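Local atomic coordinates of TPR repeat-containing protein YrrB (Bacillus subtilis, PDB entry 2Q7F), a protein that is a possible mediator of complex formation among RNA sulfuration components, RNA processing components and aminoacyl-tRNA synthetases. Residues D158-A161 with R162-F165; Y147-R150 with A151-N155; M167-N171 with E172-D176; G121-G125 with D126-M130. All coordinates share one frame; numbering follows the deposited sequence.

How the contacts relate
From the N terminus, the four contacts come in the order 4, 2, 1, 3. All are local, so none closes a long loop, and they run in series without nesting or crossing. Contact 4 turns the chain into helix 125-137, contact 2 covers the last turns of helix 141-154, contact 1 starts helix 159-172, and contact 3 ends that helix and leads into helix 176-188. Side chains tie neighbours together: F128 of contact 4 packs on R150 and L154 of contact 2, and F165 of contact 1 packs on L148 and Q149. Y129 of contact 4 also reaches E160 of contact 1. Contacts 3 and 4 do not touch, their nearest atoms being about 10 Å apart.

Contact 1: residues D158-A161 with R162-F165; sequences DTEA and RFQF
Bends at chi2 in both E160 (-48°) and Q164 (-78°) lay these two side chains alongside each other, one helical turn apart and pointing the same way. OE2 of E160 comes 3.5 Å from the methylene CG of Q164, and is also hydrogen-bonded, probably, to the hydroxyl of Y129 on helix 125-137. The other carboxylate oxygen, OE1 of E160, lies 4.1 Å from CD2 of F163, near the plane of the ring and at its edge, where an aromatic ring is slightly positive. One residue before the helix, D158 caps it: OD1 of D158 takes A161 N at 2.9 Å in an almost straight bond (174°) that meets the carboxylate from above its plane. Aspartate works well as a cap because its short arm reaches a first-turn N-H, and its charge would probably match the positive end of the helix dipole. A161 is small enough to let Y129 pack against it. R162 turns away from this turn to a salt bridge with E156 and a hydrogen bond with Q181. F165 N closes on A161 O at 2.9 Å. The arrangement is an N-capped helix start where one tetratricopeptide repeat gives way to the next.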
# COMPACT_ATOMS: atom_id res chain seq x y z
N ASP A 158 6.22 -4.27 9.70
CA ASP A 158 5.33 -3.33 9.03
C ASP A 158 3.86 -3.59 9.39
O ASP A 158 3.15 -4.29 8.66
CB ASP A 158 5.53 -3.40 7.51
CG ASP A 158 4.75 -2.33 6.74
OD1 ASP A 158 3.72 -1.82 7.25
OD2 ASP A 158 5.16 -2.02 5.61
N THR A 159 3.42 -3.02 10.50
CA THR A 159 2.04 -3.16 10.99
C THR A 159 0.99 -2.87 9.91
O THR A 159 0.02 -3.63 9.75
CB THR A 159 1.81 -2.24 12.21
OG1 THR A 159 2.59 -2.71 13.30
CG2 THR A 159 0.35 -2.22 12.62
N GLU A 160 1.20 -1.78 9.18
CA GLU A 160 0.27 -1.30 8.17
C GLU A 160 0.04 -2.33 7.06
O GLU A 160 -1.11 -2.62 6.71
CB GLU A 160 0.79 0.02 7.56
CG GLU A 160 -0.27 1.10 7.43
CD GLU A 160 -1.55 0.57 6.79
OE1 GLU A 160 -2.58 0.48 7.50
OE2 GLU A 160 -1.52 0.24 5.58
N ALA A 161 1.13 -2.89 6.54
CA ALA A 161 1.06 -3.96 5.55
C ALA A 161 0.29 -5.14 6.11
O ALA A 161 -0.60 -5.67 5.45
CB ALA A 161 2.45 -4.39 5.13
N ARG A 162 0.63 -5.52 7.33
CA ARG A 162 0.05 -6.70 7.94
C ARG A 162 -1.46 -6.57 8.15
O ARG A 162 -2.20 -7.54 7.99
CB ARG A 162 0.75 -7.03 9.24
CG ARG A 162 0.49 -8.43 9.70
CD ARG A 162 1.10 -8.68 11.06
NE ARG A 162 2.55 -8.76 10.97
CZ ARG A 162 3.24 -9.89 10.82
NH1 ARG A 162 2.62 -11.06 10.75
NH2 ARG A 162 4.55 -9.83 10.74
N PHE A 163 -1.92 -5.36 8.48
CA PHE A 163 -3.34 -5.11 8.62
C PHE A 163 -4.06 -5.21 7.27
O PHE A 163 -5.20 -5.69 7.19
CB PHE A 163 -3.61 -3.75 9.28
CG PHE A 163 -5.06 -3.35 9.29
CD1 PHE A 163 -5.99 -4.09 10.00
CD2 PHE A 163 -5.49 -2.25 8.57
CE1 PHE A 163 -7.34 -3.73 9.99
CE2 PHE A 163 -6.84 -1.88 8.56
CZ PHE A 163 -7.76 -2.62 9.27
N GLN A 164 -3.40 -4.76 6.20
CA GLN A 164 -3.99 -4.82 4.86
C GLN A 164 -4.04 -6.25 4.31
O GLN A 164 -4.98 -6.62 3.61
CB GLN A 164 -3.20 -3.93 3.89
CG GLN A 164 -3.31 -2.46 4.19
CD GLN A 164 -4.62 -1.87 3.72
OE1 GLN A 164 -5.18 -0.97 4.36
NE2 GLN A 164 -5.13 -2.36 2.60
N PHE A 165 -3.02 -7.03 4.64
CA PHE A 165 -2.99 -8.45 4.28
C PHE A 165 -4.13 -9.18 4.99
O PHE A 165 -4.88 -9.94 4.36
CB PHE A 165 -1.62 -9.05 4.63
CG PHE A 165 -1.42 -10.47 4.16
CD1 PHE A 165 -1.92 -10.90 2.94
CD2 PHE A 165 -0.69 -11.37 4.94
CE1 PHE A 165 -1.73 -12.21 2.50
CE2 PHE A 165 -0.49 -12.69 4.51
CZ PHE A 165 -1.01 -13.11 3.29

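Contact 2: residues Y147-R150 with A151-N155; sequences YLQR and AVELN
NH1 of R150 donates to OE1 of E153 at 2.7 Å, the shortest polar bond between 147-150 and 151-155 and a salt bridge between residues three apart. The acceptor lies in the guanidinium plane, but the carboxylate stands nearly perpendicular to it (82°) and is met on its anti side, so a single N-H makes the link. The bend at chi2 of R150 (50°) turns the outward-running chain toward the last turn of the helix, within reach of E153 and L154. There the guanidinium lies across L154: NH2 of R150 is 3.4 Å from CD2 of L154, which sits over one face of the group. Arginine suits the place, because its flat cation offers an edge to an acid and a face to a leucine. Near the C-terminal end of a helix, E153 would be somewhat disfavoured by the helix dipole, and the cation probably offsets this. An alanine in place of R150 would probably leave E153 without its salt-bridge partner and uncover the side of L154 on which the guanidinium lies. OE2 of E153 also rests 3.4 Å from CG of Q149. Beneath run regular turns, such as L154 N to R150 O at 2.8 Å. The buried L148 and V152 pack against helix 159-172, while Y147 and R150 lie on helix 125-137. A polar outer face with flanks packed on two neighbouring helices is the pattern of a helix within the TPR superhelix.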
# COMPACT_ATOMS: atom_id res chain seq x y z
N TYR A 147 1.19 -10.10 -3.21
CA TYR A 147 2.13 -9.00 -3.00
C TYR A 147 2.07 -8.50 -1.57
O TYR A 147 3.10 -8.17 -0.99
CB TYR A 147 1.86 -7.84 -3.98
CG TYR A 147 1.80 -8.24 -5.43
CD1 TYR A 147 2.93 -8.71 -6.10
CD2 TYR A 147 0.60 -8.15 -6.14
CE1 TYR A 147 2.87 -9.09 -7.45
CE2 TYR A 147 0.52 -8.52 -7.47
CZ TYR A 147 1.66 -8.99 -8.13
OH TYR A 147 1.58 -9.36 -9.46
N LEU A 148 0.86 -8.42 -1.01
CA LEU A 148 0.69 -8.08 0.40
C LEU A 148 1.32 -9.12 1.31
O LEU A 148 1.92 -8.78 2.33
CB LEU A 148 -0.78 -7.91 0.76
CG LEU A 148 -1.41 -6.58 0.39
CD1 LEU A 148 -2.87 -6.57 0.80
CD2 LEU A 148 -0.65 -5.41 1.02
N GLN A 149 1.18 -10.40 0.93
CA GLN A 149 1.81 -11.50 1.66
C GLN A 149 3.31 -11.27 1.71
O GLN A 149 3.95 -11.45 2.75
CB GLN A 149 1.52 -12.85 0.99
CG GLN A 149 2.06 -14.05 1.77
CD GLN A 149 1.72 -15.39 1.14
OE1 GLN A 149 2.20 -15.72 0.04
NE2 GLN A 149 0.91 -16.18 1.83
N ARG A 150 3.85 -10.84 0.57
CA ARG A 150 5.27 -10.67 0.41
C ARG A 150 5.80 -9.51 1.25
O ARG A 150 6.81 -9.66 1.92
CB ARG A 150 5.61 -10.49 -1.07
CG ARG A 150 7.08 -10.63 -1.40
CD ARG A 150 7.70 -11.89 -0.82
NE ARG A 150 9.14 -11.79 -0.91
CZ ARG A 150 10.00 -12.53 -0.21
NH1 ARG A 150 9.56 -13.44 0.65
NH2 ARG A 150 11.30 -12.35 -0.38
N ALA A 151 5.09 -8.38 1.22
CA ALA A 151 5.44 -7.19 2.01
C ALA A 151 5.58 -7.50 3.51
O ALA A 151 6.47 -6.97 4.18
CB ALA A 151 4.41 -6.09 1.80
N VAL A 152 4.69 -8.34 4.02
CA VAL A 152 4.77 -8.80 5.40
C VAL A 152 6.05 -9.61 5.56
O VAL A 152 6.87 -9.29 6.42
CB VAL A 152 3.52 -9.62 5.81
CG1 VAL A 152 3.71 -10.21 7.20
CG2 VAL A 152 2.28 -8.75 5.75
N GLU A 153 6.24 -10.63 4.73
CA GLU A 153 7.45 -11.45 4.79
C GLU A 153 8.72 -10.60 4.80
O GLU A 153 9.58 -10.79 5.66
CB GLU A 153 7.50 -12.45 3.63
CG GLU A 153 6.43 -13.52 3.71
CD GLU A 153 6.36 -14.40 2.47
OE1 GLU A 153 7.38 -14.52 1.74
OE2 GLU A 153 5.28 -14.98 2.23
N LEU A 154 8.80 -9.66 3.87
CA LEU A 154 9.98 -8.80 3.73
C LEU A 154 10.13 -7.75 4.83
O LEU A 154 11.17 -7.11 4.94
CB LEU A 154 9.99 -8.12 2.35
CG LEU A 154 10.49 -8.94 1.16
CD1 LEU A 154 10.49 -8.06 -0.09
CD2 LEU A 154 11.87 -9.53 1.41
N ASN A 155 9.09 -7.58 5.63
CA ASN A 155 9.12 -6.66 6.76
C ASN A 155 8.01 -7.07 7.72
O ASN A 155 6.86 -6.62 7.61
CB ASN A 155 9.00 -5.20 6.31
CG ASN A 155 9.07 -4.21 7.47
OD1 ASN A 155 8.84 -4.56 8.64
ND2 ASN A 155 9.37 -2.96 7.15

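Contact 3: residues M167-N171 with E172-D176; sequences MCLAN and EGMLD
L169 and M174 meet at the turn of a TPR helical hairpin, where helix 159-172 ends and the chain swings over to helix 176-188. The packed side is that of L169 and A170. CD2 of L169 lies 3.8 Å from CE of M174 and 3.9 Å from SD of M174, the flexible thioether following the leucine branch where the chains cross at a slant. L169 also faces A178 and Q181 of the next helix. Alanine suits position 170 because its single methyl lets helix 176-188 come close at A178, while L175 and A170 both touch T202. The solvent side is that of N171 and G173, where a polar amide and a bare backbone cost little; M174, though exposed, lays its end on L169. The backbone bonds also slacken: E172 N is shared between C168 O and L169 O, both at 3.0 Å and both weak. G173 then leaves the helix with phi at 113°, a shape in which a CB would press on the carbonyl oxygen of E172; glycine has none. M174 follows as the centre of an inverse gamma turn, redirecting the chain. The turn brings L175 back over the helix end, its CD2 3.5 Å from A170 O.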
# COMPACT_ATOMS: atom_id res chain seq x y z
N MET A 167 -7.06 -8.06 6.03
CA MET A 167 -8.37 -7.72 5.46
C MET A 167 -8.59 -8.43 4.14
O MET A 167 -9.71 -8.80 3.79
CB MET A 167 -8.49 -6.21 5.25
CG MET A 167 -8.88 -5.43 6.49
SD MET A 167 -9.29 -3.72 6.08
CE MET A 167 -11.03 -3.87 5.65
N CYS A 168 -7.51 -8.61 3.39
CA CYS A 168 -7.60 -9.23 2.07
C CYS A 168 -7.78 -10.74 2.20
O CYS A 168 -8.56 -11.35 1.46
CB CYS A 168 -6.35 -8.92 1.25
SG CYS A 168 -6.64 -8.79 -0.53
N LEU A 169 -7.05 -11.34 3.13
CA LEU A 169 -7.22 -12.76 3.48
C LEU A 169 -8.64 -13.11 3.90
O LEU A 169 -9.23 -14.05 3.38
CB LEU A 169 -6.25 -13.14 4.61
CG LEU A 169 -4.78 -13.37 4.26
CD1 LEU A 169 -3.92 -13.28 5.52
CD2 LEU A 169 -4.61 -14.71 3.56
N ALA A 170 -9.17 -12.35 4.86
CA ALA A 170 -10.54 -12.54 5.34
C ALA A 170 -11.54 -12.38 4.21
O ALA A 170 -12.57 -13.05 4.17
CB ALA A 170 -10.85 -11.54 6.46
N ASN A 171 -11.24 -11.48 3.30
CA ASN A 171 -12.09 -11.23 2.17
C ASN A 171 -12.13 -12.43 1.24
O ASN A 171 -13.18 -12.75 0.67
CB ASN A 171 -11.63 -9.99 1.43
CG ASN A 171 -12.71 -9.40 0.59
OD1 ASN A 171 -13.44 -8.51 1.04
ND2 ASN A 171 -12.86 -9.90 -0.63
N GLU A 172 -10.99 -13.10 1.10
CA GLU A 172 -10.84 -14.18 0.13
C GLU A 172 -11.36 -15.53 0.61
O GLU A 172 -11.44 -16.48 -0.17
CB GLU A 172 -9.38 -14.28 -0.33
CG GLU A 172 -9.21 -14.77 -1.78
CD GLU A 172 -9.79 -13.81 -2.84
OE1 GLU A 172 -10.09 -12.64 -2.53
OE2 GLU A 172 -9.93 -14.25 -4.00
N GLY A 173 -11.72 -15.61 1.89
CA GLY A 173 -12.24 -16.85 2.47
C GLY A 173 -11.29 -17.44 3.49
O GLY A 173 -11.71 -18.12 4.42
N MET A 174 -10.00 -17.16 3.31
CA MET A 174 -8.95 -17.61 4.21
C MET A 174 -9.07 -16.84 5.52
O MET A 174 -8.35 -15.86 5.75
CB MET A 174 -7.57 -17.38 3.57
CG MET A 174 -7.34 -18.10 2.23
SD MET A 174 -5.95 -17.47 1.23
CE MET A 174 -4.54 -18.22 2.04
N LEU A 175 -9.98 -17.28 6.38
CA LEU A 175 -10.41 -16.52 7.56
C LEU A 175 -9.57 -16.70 8.81
O LEU A 175 -9.49 -15.80 9.64
CB LEU A 175 -11.87 -16.84 7.90
CG LEU A 175 -12.93 -16.40 6.88
CD1 LEU A 175 -14.13 -17.33 6.94
CD2 LEU A 175 -13.35 -14.94 7.07
N ASP A 176 -8.95 -17.87 8.96
CA ASP A 176 -8.20 -18.17 10.17
C ASP A 176 -6.82 -17.53 10.11
O ASP A 176 -6.32 -17.00 11.11
CB ASP A 176 -8.11 -19.68 10.38
CG ASP A 176 -9.45 -20.36 10.17
OD1 ASP A 176 -9.84 -20.53 8.99
OD2 ASP A 176 -10.12 -20.69 11.16

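Contact 4: residues G121-G125 with D126-M130; sequences GMENG and DLFYM
N124 grips the start of helix 125-137 at two points. Its carbonyl O takes F128 N at 3.1 Å, almost in line with the N-H (175°), and its side-chain OD1 takes L127 N at 3.2 Å. The second is the capping bond: CG of N124 sits between the backbone N and the carbonyl carbon (chi1 55°), which curls the amide back over the first turn. Asparagine suits an N-cap because its short side chain carries an acceptor to an N-H that no preceding turn can serve. Y129 N then joins G125 O at 3.0 Å, the next i to i+4 bond of the helix. Farther out, M122 runs extended past L127, with CG of M122 3.9 Å from CD2 of L127 and CE of M122 4.0 Å from CB of L127; an unbranched thioether can follow such a path. L127 is buried against F114 and L118 of helix 107-120. The ring of F128 lies by the loop that leads into the helix, its CZ 4.1 Å from CB of E123 and its CD2 3.4 Å from N124 O. On helix 141-154 it meets Y147, R150 and L154, and phenylalanine fits because a large apolar ring can touch all three. Replacing F128 by a serine would probably open a gap between helices 125-137 and 141-154 and leave L154 and the aliphatic part of R150 less well packed. The chemistry implies a division of labour: N124 accepts from two of the first turn's N-H groups, while the side chains of L127 and F128 use apolar surface to seat the helix between its neighbours.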
# COMPACT_ATOMS: atom_id res chain seq x y z
N GLY A 121 12.10 -4.77 -12.72
CA GLY A 121 13.10 -5.33 -11.82
C GLY A 121 12.98 -4.98 -10.35
O GLY A 121 13.47 -5.72 -9.51
N MET A 122 12.32 -3.87 -10.02
CA MET A 122 12.21 -3.43 -8.63
C MET A 122 11.45 -4.47 -7.81
O MET A 122 10.32 -4.84 -8.16
CB MET A 122 11.53 -2.07 -8.53
CG MET A 122 11.47 -1.47 -7.13
SD MET A 122 10.77 0.21 -7.17
CE MET A 122 10.61 0.57 -5.43
N GLU A 123 12.09 -4.95 -6.75
CA GLU A 123 11.48 -5.90 -5.82
C GLU A 123 11.86 -5.55 -4.39
O GLU A 123 12.96 -5.87 -3.94
CB GLU A 123 11.93 -7.33 -6.14
CG GLU A 123 11.38 -7.91 -7.43
CD GLU A 123 12.04 -9.23 -7.82
OE1 GLU A 123 12.15 -10.13 -6.95
OE2 GLU A 123 12.45 -9.37 -8.99
N ASN A 124 10.95 -4.88 -3.69
CA ASN A 124 11.15 -4.55 -2.27
C ASN A 124 9.84 -4.30 -1.52
O ASN A 124 8.78 -4.18 -2.12
CB ASN A 124 12.12 -3.37 -2.10
CG ASN A 124 11.68 -2.14 -2.86
OD1 ASN A 124 10.55 -1.67 -2.72
ND2 ASN A 124 12.58 -1.61 -3.68
N GLY A 125 9.94 -4.23 -0.19
CA GLY A 125 8.77 -4.15 0.67
C GLY A 125 7.82 -3.04 0.29
O GLY A 125 6.61 -3.23 0.23
N ASP A 126 8.38 -1.86 0.01
CA ASP A 126 7.58 -0.69 -0.31
C ASP A 126 6.76 -0.89 -1.58
O ASP A 126 5.57 -0.53 -1.62
CB ASP A 126 8.48 0.53 -0.45
CG ASP A 126 9.06 0.97 0.88
OD1 ASP A 126 9.90 1.90 0.88
OD2 ASP A 126 8.68 0.40 1.93
N LEU A 127 7.40 -1.45 -2.61
CA LEU A 127 6.74 -1.66 -3.88
C LEU A 127 5.62 -2.67 -3.77
O LEU A 127 4.52 -2.44 -4.29
CB LEU A 127 7.71 -2.10 -4.98
CG LEU A 127 7.05 -2.52 -6.30
CD1 LEU A 127 6.33 -1.36 -7.04
CD2 LEU A 127 8.04 -3.22 -7.22
N PHE A 128 5.89 -3.80 -3.12
CA PHE A 128 4.86 -4.82 -2.94
C PHE A 128 3.69 -4.26 -2.15
O PHE A 128 2.53 -4.62 -2.39
CB PHE A 128 5.43 -6.08 -2.28
CG PHE A 128 6.39 -6.84 -3.15
CD1 PHE A 128 6.11 -7.08 -4.49
CD2 PHE A 128 7.58 -7.35 -2.61
CE1 PHE A 128 7.01 -7.79 -5.30
CE2 PHE A 128 8.48 -8.07 -3.41
CZ PHE A 128 8.19 -8.29 -4.76
N TYR A 129 4.00 -3.35 -1.23
CA TYR A 129 2.99 -2.69 -0.41
C TYR A 129 2.11 -1.76 -1.24
O TYR A 129 0.88 -1.88 -1.22
CB TYR A 129 3.63 -1.91 0.74
CG TYR A 129 2.63 -1.11 1.54
CD1 TYR A 129 1.77 -1.73 2.45
CD2 TYR A 129 2.52 0.28 1.37
CE1 TYR A 129 0.84 -1.01 3.17
CE2 TYR A 129 1.60 1.02 2.09
CZ TYR A 129 0.76 0.36 2.99
OH TYR A 129 -0.17 1.08 3.72
N MET A 130 2.74 -0.84 -1.96
CA MET A 130 2.00 0.14 -2.76
C MET A 130 1.14 -0.58 -3.79
O MET A 130 -0.02 -0.21 -4.01
CB MET A 130 2.95 1.12 -3.43
CG MET A 130 3.73 2.03 -2.47
SD MET A 130 2.69 3.04 -1.38
CE MET A 130 2.01 4.21 -2.56